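Local atomic coordinates of chromosome-partitioning protein ParB (Caulobacter vibrioides, PDB entry 7BM8), a protein that binds CTP, attaches to DNA at the replication origin and takes part in chromosome partition, localising to both poles of the predivisional cell. Residues L42-D47 with A90-W95; N63-K68 with R96-A101; V166-R171 with I196-D201. All coordinates share one frame; numbering follows the deposited sequence.

Contacts 1 and 2 lie in the N-terminal ParB domain, their centres 15 Å apart, and share helix 92-100. Its first turn faces strand 42-44, an outermost strand of the mixed sheet in this chain, and its later turns lie against helix 55-68. Their segments alternate along the chain, which interlocks the two contacts, and both touch the same CTP: contact 1 at the triphosphate, contact 2 at the base. Contact 3 follows in series within the helix-turn-helix domain, joining helices 163-171 and 190-198, its centre 35 Å from contact 1's and 27 Å from contact 2's. Its nearest atoms are about 16 Å and 11 Å from theirs, so the nucleotide-holding contacts and this junction are spatially separate.

Contact 1: L42-D47 with A90-W95; sequences LQRNPD and AGERRW. With CTP (cytidine-5'-triphosphate), chain C.
Leu42 and Trp95 run antiparallel alongside one another, with Leu42 CB 3.7 Å from Trp95 NE1. The indole reaches strand 42-44 because its CG stands anti to the backbone N (chi1 174°), and its NE1 is hydrogen-bonded to Ile39 O. Gln43 OE1 comes obliquely to the six-membered ring, 3.9 Å from Trp95 CH2, the amide turned almost perpendicular to the ring (85°). The Arg44 chain lies transverse to the indole, its CB 4.1 Å from Trp95 CZ3, then bends at chi3 toward Glu92. There the guanidinium and carboxylate planes are inclined by 61°, in a salt bridge whose hydrogen bond, Arg44 NH1 to Glu92 OE2 at 3.4 Å, is weak. Arg96 NH2 is the stronger partner of the same carboxylate oxygen.

The other side of segment 90-95 holds CTP. Gly91, at the N-cap position, opens the GERRxRA signature of ParB proteins, and its N donates to CTP O1G at 2.7 Å. Glu92 N also donates to CTP O1G, and Arg94 N to CTP O1B. Arg94 NE bonds CTP O1B at 2.8 Å and Arg94 NH2 takes CTP O2B, while Arg93 NH2 reaches CTP O2A at 2.7 Å. Backbone N-H groups at a helix start and two guanidinium groups therefore share the triphosphate, which should offset its negative charge. Across the contact, apolar packing and a carboxylate shared between Arg96 and, weakly, Arg44 tie that phosphate-binding turn to the sheet's edge.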
loop_
_atom_site.group_PDB
_atom_site.type_symbol
_atom_site.label_atom_id
_atom_site.label_comp_id
_atom_site.label_asym_id
_atom_site.label_seq_id
_atom_site.Cartn_x
_atom_site.Cartn_y
_atom_site.Cartn_z
ATOM N N LEU A 42 20.825 -6.387 8.418
ATOM C CA LEU A 42 19.761 -5.349 8.397
ATOM C C LEU A 42 19.166 -5.222 9.800
ATOM O O LEU A 42 18.967 -6.264 10.446
ATOM C CB LEU A 42 18.684 -5.741 7.382
ATOM C CG LEU A 42 18.725 -4.985 6.055
ATOM C CD1 LEU A 42 19.959 -5.364 5.248
ATOM C CD2 LEU A 42 17.459 -5.238 5.252
ATOM N N GLN A 43 18.886 -3.990 10.229
ATOM C CA GLN A 43 18.236 -3.682 11.530
ATOM C C GLN A 43 17.161 -2.609 11.320
ATOM O O GLN A 43 17.280 -1.818 10.360
ATOM C CB GLN A 43 19.295 -3.251 12.547
ATOM C CG GLN A 43 18.767 -3.114 13.967
ATOM C CD GLN A 43 18.175 -4.402 14.481
ATOM O OE1 GLN A 43 16.979 -4.490 14.762
ATOM N NE2 GLN A 43 19.013 -5.420 14.589
ATOM N N ARG A 44 16.148 -2.603 12.192
ATOM C CA ARG A 44 14.990 -1.667 12.158
ATOM C C ARG A 44 15.400 -0.310 12.743
ATOM O O ARG A 44 16.318 -0.276 13.584
ATOM C CB ARG A 44 13.799 -2.229 12.947
ATOM C CG ARG A 44 14.173 -2.873 14.277
ATOM C CD ARG A 44 12.989 -3.305 15.121
ATOM N NE ARG A 44 12.821 -2.496 16.323
ATOM C CZ ARG A 44 11.987 -1.468 16.455
ATOM N NH1 ARG A 44 11.213 -1.085 15.451
ATOM N NH2 ARG A 44 11.932 -0.819 17.606
ATOM N N ASN A 45 14.744 0.765 12.302
ATOM C CA ASN A 45 14.779 2.087 12.980
ATOM C C ASN A 45 13.684 2.085 14.042
ATOM O O ASN A 45 12.511 1.926 13.712
ATOM C CB ASN A 45 14.593 3.246 11.999
ATOM C CG ASN A 45 14.847 4.600 12.626
ATOM O OD1 ASN A 45 15.335 4.695 13.753
ATOM N ND2 ASN A 45 14.525 5.657 11.899
ATOM N N PRO A 46 14.026 2.232 15.344
ATOM C CA PRO A 46 13.011 2.306 16.398
ATOM C C PRO A 46 11.990 3.439 16.184
ATOM O O PRO A 46 10.850 3.275 16.571
ATOM C CB PRO A 46 13.827 2.546 17.677
ATOM C CG PRO A 46 15.205 2.008 17.349
ATOM C CD PRO A 46 15.397 2.297 15.876
ATOM N N ASP A 47 12.414 4.532 15.539
ATOM C CA ASP A 47 11.598 5.753 15.296
ATOM C C ASP A 47 10.920 5.661 13.924
ATOM O O ASP A 47 10.766 6.715 13.273
ATOM C CB ASP A 47 12.464 7.010 15.401
ATOM C CG ASP A 47 13.398 6.985 16.596
ATOM O OD1 ASP A 47 12.890 7.045 17.734
ATOM O OD2 ASP A 47 14.621 6.868 16.375
ATOM N N ALA A 90 12.375 1.994 4.773
ATOM C CA ALA A 90 11.046 1.496 4.345
ATOM C C ALA A 90 11.129 -0.002 4.037
ATOM O O ALA A 90 11.954 -0.375 3.184
ATOM C CB ALA A 90 10.571 2.272 3.142
ATOM N N GLY A 91 10.312 -0.814 4.717
ATOM C CA GLY A 91 10.146 -2.256 4.440
ATOM C C GLY A 91 10.471 -3.151 5.629
ATOM O O GLY A 91 11.070 -4.221 5.404
ATOM N N GLU A 92 10.067 -2.770 6.845
ATOM C CA GLU A 92 10.320 -3.565 8.079
ATOM C C GLU A 92 9.515 -4.869 8.016
ATOM O O GLU A 92 10.093 -5.927 8.339
ATOM C CB GLU A 92 9.969 -2.764 9.335
ATOM C CG GLU A 92 10.461 -3.416 10.619
ATOM C CD GLU A 92 10.420 -2.530 11.854
ATOM O OE1 GLU A 92 10.734 -1.330 11.735
ATOM O OE2 GLU A 92 10.073 -3.044 12.934
ATOM N N ARG A 93 8.237 -4.794 7.619
ATOM C CA ARG A 93 7.335 -5.973 7.507
ATOM C C ARG A 93 7.954 -6.985 6.540
ATOM O O ARG A 93 8.012 -8.174 6.900
ATOM C CB ARG A 93 5.934 -5.562 7.046
ATOM C CG ARG A 93 5.137 -4.810 8.100
ATOM C CD ARG A 93 3.681 -4.604 7.726
ATOM N NE ARG A 93 2.956 -5.866 7.649
ATOM C CZ ARG A 93 2.460 -6.413 6.541
ATOM N NH1 ARG A 93 1.825 -7.571 6.614
ATOM N NH2 ARG A 93 2.581 -5.816 5.369
ATOM N N ARG A 94 8.401 -6.517 5.368
ATOM C CA ARG A 94 9.089 -7.342 4.337
ATOM C C ARG A 94 10.266 -8.084 4.977
ATOM O O ARG A 94 10.369 -9.309 4.786
ATOM C CB ARG A 94 9.568 -6.467 3.175
ATOM C CG ARG A 94 8.519 -6.250 2.094
ATOM C CD ARG A 94 8.903 -5.146 1.125
ATOM N NE ARG A 94 8.653 -3.819 1.668
ATOM C CZ ARG A 94 8.934 -2.679 1.047
ATOM N NH1 ARG A 94 9.489 -2.690 -0.153
ATOM N NH2 ARG A 94 8.663 -1.526 1.630
ATOM N N TRP A 95 11.102 -7.362 5.724
ATOM C CA TRP A 95 12.300 -7.900 6.425
ATOM C C TRP A 95 11.892 -8.976 7.441
ATOM O O TRP A 95 12.526 -10.052 7.450
ATOM C CB TRP A 95 13.064 -6.753 7.089
ATOM C CG TRP A 95 14.211 -7.185 7.947
ATOM C CD1 TRP A 95 15.295 -7.923 7.573
ATOM C CD2 TRP A 95 14.400 -6.863 9.336
ATOM N NE1 TRP A 95 16.141 -8.091 8.635
ATOM C CE2 TRP A 95 15.621 -7.449 9.729
ATOM C CE3 TRP A 95 13.661 -6.135 10.277
ATOM C CZ2 TRP A 95 16.114 -7.331 11.028
ATOM C CZ3 TRP A 95 14.149 -6.021 11.559
ATOM C CH2 TRP A 95 15.361 -6.608 11.926
HETATM N N1 CTP C . 5.406 -7.040 -1.228
HETATM C C2 CTP C . 6.564 -7.577 -1.803
HETATM N N3 CTP C . 6.616 -8.905 -2.064
HETATM C C4 CTP C . 5.574 -9.695 -1.769
HETATM C C5 CTP C . 4.390 -9.168 -1.176
HETATM C C6 CTP C . 4.351 -7.851 -0.920
HETATM O O2 CTP C . 7.510 -6.822 -2.066
HETATM N N4 CTP C . 5.684 -10.987 -2.041
HETATM C "C1'" CTP C . 5.390 -5.580 -0.942
HETATM C "C2'" CTP C . 4.050 -4.892 -1.186
HETATM O "O2'" CTP C . 3.881 -4.679 -2.569
HETATM C "C3'" CTP C . 4.282 -3.602 -0.391
HETATM C "C4'" CTP C . 5.114 -4.081 0.814
HETATM O "O4'" CTP C . 5.651 -5.375 0.425
HETATM O "O3'" CTP C . 5.002 -2.646 -1.160
HETATM C "C5'" CTP C . 4.374 -4.203 2.125
HETATM O "O5'" CTP C . 3.922 -2.885 2.533
HETATM P PA CTP C . 3.733 -2.475 4.072
HETATM O O1A CTP C . 3.790 -0.988 4.182
HETATM O O2A CTP C . 2.552 -3.186 4.640
HETATM O O3A CTP C . 5.059 -3.068 4.741
HETATM P PB CTP C . 6.577 -2.677 4.438
HETATM O O1B CTP C . 7.331 -3.922 4.128
HETATM O O2B CTP C . 6.564 -1.544 3.460
HETATM O O3B CTP C . 7.060 -2.136 5.862
HETATM P PG CTP C . 6.942 -0.652 6.481
HETATM O O1G CTP C . 8.315 -0.021 6.399
HETATM O O2G CTP C . 5.922 0.057 5.612
HETATM O O3G CTP C . 6.476 -0.851 7.904
#

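Contact 2: N63-K68 with R96-A101; sequences NSIREK and RAAQRA. With CTP (cytidine-5'-triphosphate), chain C.
Ile65 of helix 55-68 lies against Ala97, Ala98 and Ala101, a helix-to-helix packing within the CTP-binding ParB N-terminal domain. The close part belongs to the two branches of Ile65. Chi1 of -71° sets CG1 anti to the carbonyl carbon and leaves CG2 anti to the backbone N; CD1, extended from CG1, comes 3.5 Å from Ala97 CB, while CG2 stands 4.2 Å from Ala101 CB and 4.3 Å from Ala98 CB. Small methyl groups on this face let the backbones approach, the CA atoms of Arg66 and Ala101 being 5.4 Å apart. Leu58 and Leu61 extend the apolar surface around Ala97.

Toward solvent the contact is looser. Arg66 meets Ala101 with both stem and head, its CB 4.5 Å from Ala101 CB and its NE 4.4 Å from Ala101 CA, the guanidinium oblique to it, while NH1 donates within its helix to Asn63 OD1 at 2.8 Å, nearly straight (165°), on an in-plane lone pair. Arg100 makes salt bridges to Glu55 and Glu59.

The nucleotide borders the packed part, Ile65 CG1 lying near CTP N4. Cytosine's exocyclic amino group, absent from uracil, donates from CTP N4 to Ser64 OG at 3.1 Å.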
loop_
_atom_site.group_PDB
_atom_site.type_symbol
_atom_site.label_atom_id
_atom_site.label_comp_id
_atom_site.label_asym_id
_atom_site.label_seq_id
_atom_site.Cartn_x
_atom_site.Cartn_y
_atom_site.Cartn_z
ATOM N N ASN A 63 4.070 -15.852 3.924
ATOM C CA ASN A 63 3.528 -16.865 2.979
ATOM C C ASN A 63 3.767 -16.380 1.546
ATOM O O ASN A 63 4.393 -17.125 0.766
ATOM C CB ASN A 63 2.038 -17.133 3.206
ATOM C CG ASN A 63 1.744 -17.834 4.516
ATOM O OD1 ASN A 63 2.582 -18.568 5.037
ATOM N ND2 ASN A 63 0.553 -17.619 5.053
ATOM N N SER A 64 3.291 -15.171 1.235
ATOM C CA SER A 64 3.406 -14.499 -0.088
ATOM C C SER A 64 4.877 -14.413 -0.517
ATOM O O SER A 64 5.157 -14.610 -1.718
ATOM C CB SER A 64 2.762 -13.136 -0.051
ATOM O OG SER A 64 3.029 -12.412 -1.243
ATOM N N ILE A 65 5.778 -14.126 0.427
ATOM C CA ILE A 65 7.250 -14.034 0.184
ATOM C C ILE A 65 7.817 -15.444 -0.018
ATOM O O ILE A 65 8.716 -15.594 -0.866
ATOM C CB ILE A 65 7.956 -13.274 1.326
ATOM C CG1 ILE A 65 7.612 -11.782 1.288
ATOM C CG2 ILE A 65 9.460 -13.509 1.285
ATOM C CD1 ILE A 65 8.119 -10.996 2.472
ATOM N N ARG A 66 7.321 -16.440 0.726
ATOM C CA ARG A 66 7.797 -17.845 0.613
ATOM C C ARG A 66 7.601 -18.316 -0.832
ATOM O O ARG A 66 8.502 -18.996 -1.356
ATOM C CB ARG A 66 7.097 -18.778 1.607
ATOM C CG ARG A 66 7.918 -20.018 1.929
ATOM C CD ARG A 66 7.274 -20.945 2.939
ATOM N NE ARG A 66 7.190 -20.365 4.277
ATOM C CZ ARG A 66 6.086 -19.872 4.842
ATOM N NH1 ARG A 66 4.930 -19.868 4.196
ATOM N NH2 ARG A 66 6.145 -19.380 6.069
ATOM N N GLU A 67 6.487 -17.927 -1.459
ATOM C CA GLU A 67 6.141 -18.282 -2.861
ATOM C C GLU A 67 6.999 -17.469 -3.841
ATOM O O GLU A 67 7.966 -18.037 -4.386
ATOM C CB GLU A 67 4.650 -18.054 -3.103
ATOM C CG GLU A 67 3.769 -19.008 -2.327
ATOM C CD GLU A 67 3.629 -20.393 -2.937
ATOM O OE1 GLU A 67 3.303 -20.484 -4.139
ATOM O OE2 GLU A 67 3.836 -21.381 -2.203
ATOM N N LYS A 68 6.664 -16.189 -4.044
ATOM C CA LYS A 68 7.183 -15.339 -5.151
ATOM C C LYS A 68 8.347 -14.459 -4.667
ATOM O O LYS A 68 8.861 -13.670 -5.484
ATOM C CB LYS A 68 6.049 -14.474 -5.714
ATOM C CG LYS A 68 4.811 -15.233 -6.181
ATOM C CD LYS A 68 4.877 -15.685 -7.623
ATOM C CE LYS A 68 3.637 -16.432 -8.073
ATOM N NZ LYS A 68 3.662 -17.859 -7.670
ATOM N N ARG A 96 10.880 -8.690 8.263
ATOM C CA ARG A 96 10.385 -9.604 9.328
ATOM C C ARG A 96 9.687 -10.813 8.691
ATOM O O ARG A 96 9.903 -11.945 9.176
ATOM C CB ARG A 96 9.458 -8.849 10.284
ATOM C CG ARG A 96 10.205 -7.997 11.298
ATOM C CD ARG A 96 9.274 -7.234 12.217
ATOM N NE ARG A 96 10.003 -6.545 13.273
ATOM C CZ ARG A 96 9.463 -5.694 14.141
ATOM N NH1 ARG A 96 8.172 -5.404 14.087
ATOM N NH2 ARG A 96 10.220 -5.123 15.061
ATOM N N ALA A 97 8.882 -10.578 7.652
ATOM C CA ALA A 97 8.179 -11.622 6.871
ATOM C C ALA A 97 9.208 -12.552 6.221
ATOM O O ALA A 97 9.087 -13.781 6.392
ATOM C CB ALA A 97 7.290 -10.981 5.836
ATOM N N ALA A 98 10.182 -11.981 5.506
ATOM C CA ALA A 98 11.280 -12.716 4.835
ATOM C C ALA A 98 12.059 -13.540 5.869
ATOM O O ALA A 98 12.447 -14.678 5.533
ATOM C CB ALA A 98 12.179 -11.752 4.100
ATOM N N GLN A 99 12.274 -12.986 7.072
ATOM C CA GLN A 99 12.964 -13.671 8.203
ATOM C C GLN A 99 12.200 -14.955 8.547
ATOM O O GLN A 99 12.801 -16.040 8.448
ATOM C CB GLN A 99 13.090 -12.755 9.422
ATOM C CG GLN A 99 14.417 -12.009 9.487
ATOM C CD GLN A 99 14.568 -11.130 10.707
ATOM O OE1 GLN A 99 13.608 -10.850 11.427
ATOM N NE2 GLN A 99 15.788 -10.673 10.940
ATOM N N ARG A 100 10.920 -14.826 8.910
ATOM C CA ARG A 100 10.010 -15.962 9.217
ATOM C C ARG A 100 10.009 -16.946 8.043
ATOM O O ARG A 100 10.109 -18.160 8.298
ATOM C CB ARG A 100 8.596 -15.456 9.515
ATOM C CG ARG A 100 8.478 -14.750 10.857
ATOM C CD ARG A 100 7.121 -14.119 11.092
ATOM N NE ARG A 100 6.052 -15.098 11.241
ATOM C CZ ARG A 100 4.865 -14.848 11.794
ATOM N NH1 ARG A 100 4.580 -13.644 12.264
ATOM N NH2 ARG A 100 3.963 -15.810 11.880
ATOM N N ALA A 101 9.930 -16.430 6.811
ATOM C CA ALA A 101 9.920 -17.208 5.547
ATOM C C ALA A 101 11.262 -17.922 5.323
ATOM O O ALA A 101 11.341 -18.731 4.388
ATOM C CB ALA A 101 9.590 -16.295 4.390
HETATM N N1 CTP C . 5.406 -7.040 -1.228
HETATM C C2 CTP C . 6.564 -7.577 -1.803
HETATM N N3 CTP C . 6.616 -8.905 -2.064
HETATM C C4 CTP C . 5.574 -9.695 -1.769
HETATM C C5 CTP C . 4.390 -9.168 -1.176
HETATM C C6 CTP C . 4.351 -7.851 -0.920
HETATM O O2 CTP C . 7.510 -6.822 -2.066
HETATM N N4 CTP C . 5.684 -10.987 -2.041
HETATM C "C1'" CTP C . 5.390 -5.580 -0.942
HETATM C "C2'" CTP C . 4.050 -4.892 -1.186
HETATM O "O2'" CTP C . 3.881 -4.679 -2.569
HETATM C "C3'" CTP C . 4.282 -3.602 -0.391
HETATM C "C4'" CTP C . 5.114 -4.081 0.814
HETATM O "O4'" CTP C . 5.651 -5.375 0.425
HETATM O "O3'" CTP C . 5.002 -2.646 -1.160
HETATM C "C5'" CTP C . 4.374 -4.203 2.125
HETATM O "O5'" CTP C . 3.922 -2.885 2.533
HETATM P PA CTP C . 3.733 -2.475 4.072
HETATM O O1A CTP C . 3.790 -0.988 4.182
HETATM O O2A CTP C . 2.552 -3.186 4.640
HETATM O O3A CTP C . 5.059 -3.068 4.741
HETATM P PB CTP C . 6.577 -2.677 4.438
HETATM O O1B CTP C . 7.331 -3.922 4.128
HETATM O O2B CTP C . 6.564 -1.544 3.460
HETATM O O3B CTP C . 7.060 -2.136 5.862
HETATM P PG CTP C . 6.942 -0.652 6.481
HETATM O O1G CTP C . 8.315 -0.021 6.399
HETATM O O2G CTP C . 5.922 0.057 5.612
HETATM O O3G CTP C . 6.476 -0.851 7.904
#

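Contact 3: V166-R171 with I196-D201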
loop_
_atom_site.group_PDB
_atom_site.type_symbol
_atom_site.label_atom_id
_atom_site.label_comp_id
_atom_site.label_asym_id
_atom_site.label_seq_id
_atom_site.Cartn_x
_atom_site.Cartn_y
_atom_site.Cartn_z
ATOM N N VAL A 166 -10.347 -15.620 -0.388
ATOM C CA VAL A 166 -10.495 -15.741 -1.871
ATOM C C VAL A 166 -11.974 -15.994 -2.196
ATOM O O VAL A 166 -12.555 -15.202 -2.962
ATOM C CB VAL A 166 -9.587 -16.845 -2.453
ATOM C CG1 VAL A 166 -9.836 -17.059 -3.941
ATOM C CG2 VAL A 166 -8.113 -16.561 -2.200
ATOM N N ALA A 167 -12.554 -17.050 -1.617
ATOM C CA ALA A 167 -13.959 -17.478 -1.822
ATOM C C ALA A 167 -14.905 -16.309 -1.534
ATOM O O ALA A 167 -15.739 -15.995 -2.406
ATOM C CB ALA A 167 -14.273 -18.658 -0.937
ATOM N N ASN A 168 -14.762 -15.688 -0.361
ATOM C CA ASN A 168 -15.609 -14.556 0.104
ATOM C C ASN A 168 -15.491 -13.391 -0.884
ATOM O O ASN A 168 -16.533 -12.805 -1.223
ATOM C CB ASN A 168 -15.238 -14.125 1.525
ATOM C CG ASN A 168 -15.589 -15.172 2.559
ATOM O OD1 ASN A 168 -16.730 -15.628 2.631
ATOM N ND2 ASN A 168 -14.613 -15.565 3.360
ATOM N N THR A 169 -14.269 -13.083 -1.334
ATOM C CA THR A 169 -13.968 -11.957 -2.260
ATOM C C THR A 169 -14.707 -12.169 -3.589
ATOM O O THR A 169 -15.247 -11.180 -4.119
ATOM C CB THR A 169 -12.457 -11.793 -2.480
ATOM O OG1 THR A 169 -11.838 -11.622 -1.207
ATOM C CG2 THR A 169 -12.115 -10.615 -3.366
ATOM N N MET A 170 -14.735 -13.406 -4.097
ATOM C CA MET A 170 -15.320 -13.753 -5.421
ATOM C C MET A 170 -16.853 -13.743 -5.337
ATOM O O MET A 170 -17.488 -13.282 -6.310
ATOM C CB MET A 170 -14.835 -15.127 -5.894
ATOM C CG MET A 170 -13.340 -15.171 -6.157
ATOM S SD MET A 170 -12.827 -16.606 -7.134
ATOM C CE MET A 170 -13.447 -16.130 -8.746
ATOM N N ARG A 171 -17.416 -14.210 -4.215
ATOM C CA ARG A 171 -18.885 -14.278 -3.965
ATOM C C ARG A 171 -19.528 -12.906 -4.205
ATOM O O ARG A 171 -20.718 -12.878 -4.570
ATOM C CB ARG A 171 -19.177 -14.778 -2.544
ATOM C CG ARG A 171 -19.091 -16.290 -2.390
ATOM C CD ARG A 171 -19.048 -16.721 -0.935
ATOM N NE ARG A 171 -20.293 -16.437 -0.237
ATOM C CZ ARG A 171 -21.377 -17.211 -0.243
ATOM N NH1 ARG A 171 -21.398 -18.348 -0.922
ATOM N NH2 ARG A 171 -22.449 -16.844 0.441
ATOM N N ILE A 196 -20.513 -9.535 4.605
ATOM C CA ILE A 196 -21.761 -9.576 3.782
ATOM C C ILE A 196 -21.724 -10.818 2.881
ATOM O O ILE A 196 -22.768 -11.488 2.774
ATOM C CB ILE A 196 -21.922 -8.280 2.960
ATOM N N ALA A 197 -20.564 -11.109 2.278
ATOM C CA ALA A 197 -20.322 -12.241 1.349
ATOM C C ALA A 197 -20.511 -13.577 2.076
ATOM O O ALA A 197 -21.158 -14.474 1.494
ATOM C CB ALA A 197 -18.932 -12.144 0.761
ATOM N N ALA A 198 -19.952 -13.708 3.284
ATOM C CA ALA A 198 -19.957 -14.943 4.105
ATOM C C ALA A 198 -21.396 -15.351 4.457
ATOM O O ALA A 198 -21.651 -16.569 4.565
ATOM C CB ALA A 198 -19.126 -14.736 5.347
ATOM N N ALA A 199 -22.294 -14.375 4.631
ATOM C CA ALA A 199 -23.709 -14.562 5.040
ATOM C C ALA A 199 -24.421 -15.518 4.074
ATOM O O ALA A 199 -24.184 -15.411 2.850
ATOM C CB ALA A 199 -24.413 -13.227 5.096
ATOM N N ALA A 200 -25.261 -16.411 4.615
ATOM C CA ALA A 200 -26.111 -17.365 3.862
ATOM C C ALA A 200 -27.064 -16.585 2.949
ATOM O O ALA A 200 -27.252 -17.010 1.793
ATOM C CB ALA A 200 -26.864 -18.256 4.820
ATOM N N ASP A 201 -27.641 -15.491 3.462
ATOM C CA ASP A 201 -28.459 -14.510 2.698
ATOM C C ASP A 201 -27.686 -13.191 2.643
ATOM O O ASP A 201 -27.890 -12.312 3.478
ATOM C CB ASP A 201 -29.853 -14.357 3.317
ATOM C CG ASP A 201 -30.859 -13.619 2.444
ATOM O OD1 ASP A 201 -32.061 -13.665 2.777
ATOM O OD2 ASP A 201 -30.440 -12.998 1.446
#
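The guanidinium of Arg171 meets Ala197 and Ala199 through its edge: Ala197 O and Ala199 O both lie near its plane, and neither segment stacks on its faces, Ala198 O approaching only obliquely. This is a junction in the helix-turn-helix domain, where helix 163-171, which by sequence and position is probably the recognition helix, meets the end of helix 190-198.

Two nitrogens on one flank of the guanidinium, NE and NH2, converge on a single carbonyl oxygen. NE donates to Ala197 O at 2.8 Å, from above the carbonyl plane, and NH2 to the same oxygen at 2.9 Å, nearly in line with the C=O bond (171°). A bend at chi3 (67°) turns the group toward these acceptors, NH2 also bonding Ala199 O weakly at 3.3 Å. Ala199 leaves helical geometry, so the positive group sits among carbonyls at a helix C-terminus, where the helix dipole would be expected to favour it.

Beside this grip Ala197, buried, turns its methyl to helix 163-171, toward the Asn168 carbonyl, its CB 4.2 Å from Arg171 CB and 4.3 Å from Asn168 CB. The Asn168 amide reaches further, placing OD1 3.7 Å from Ala198 CB.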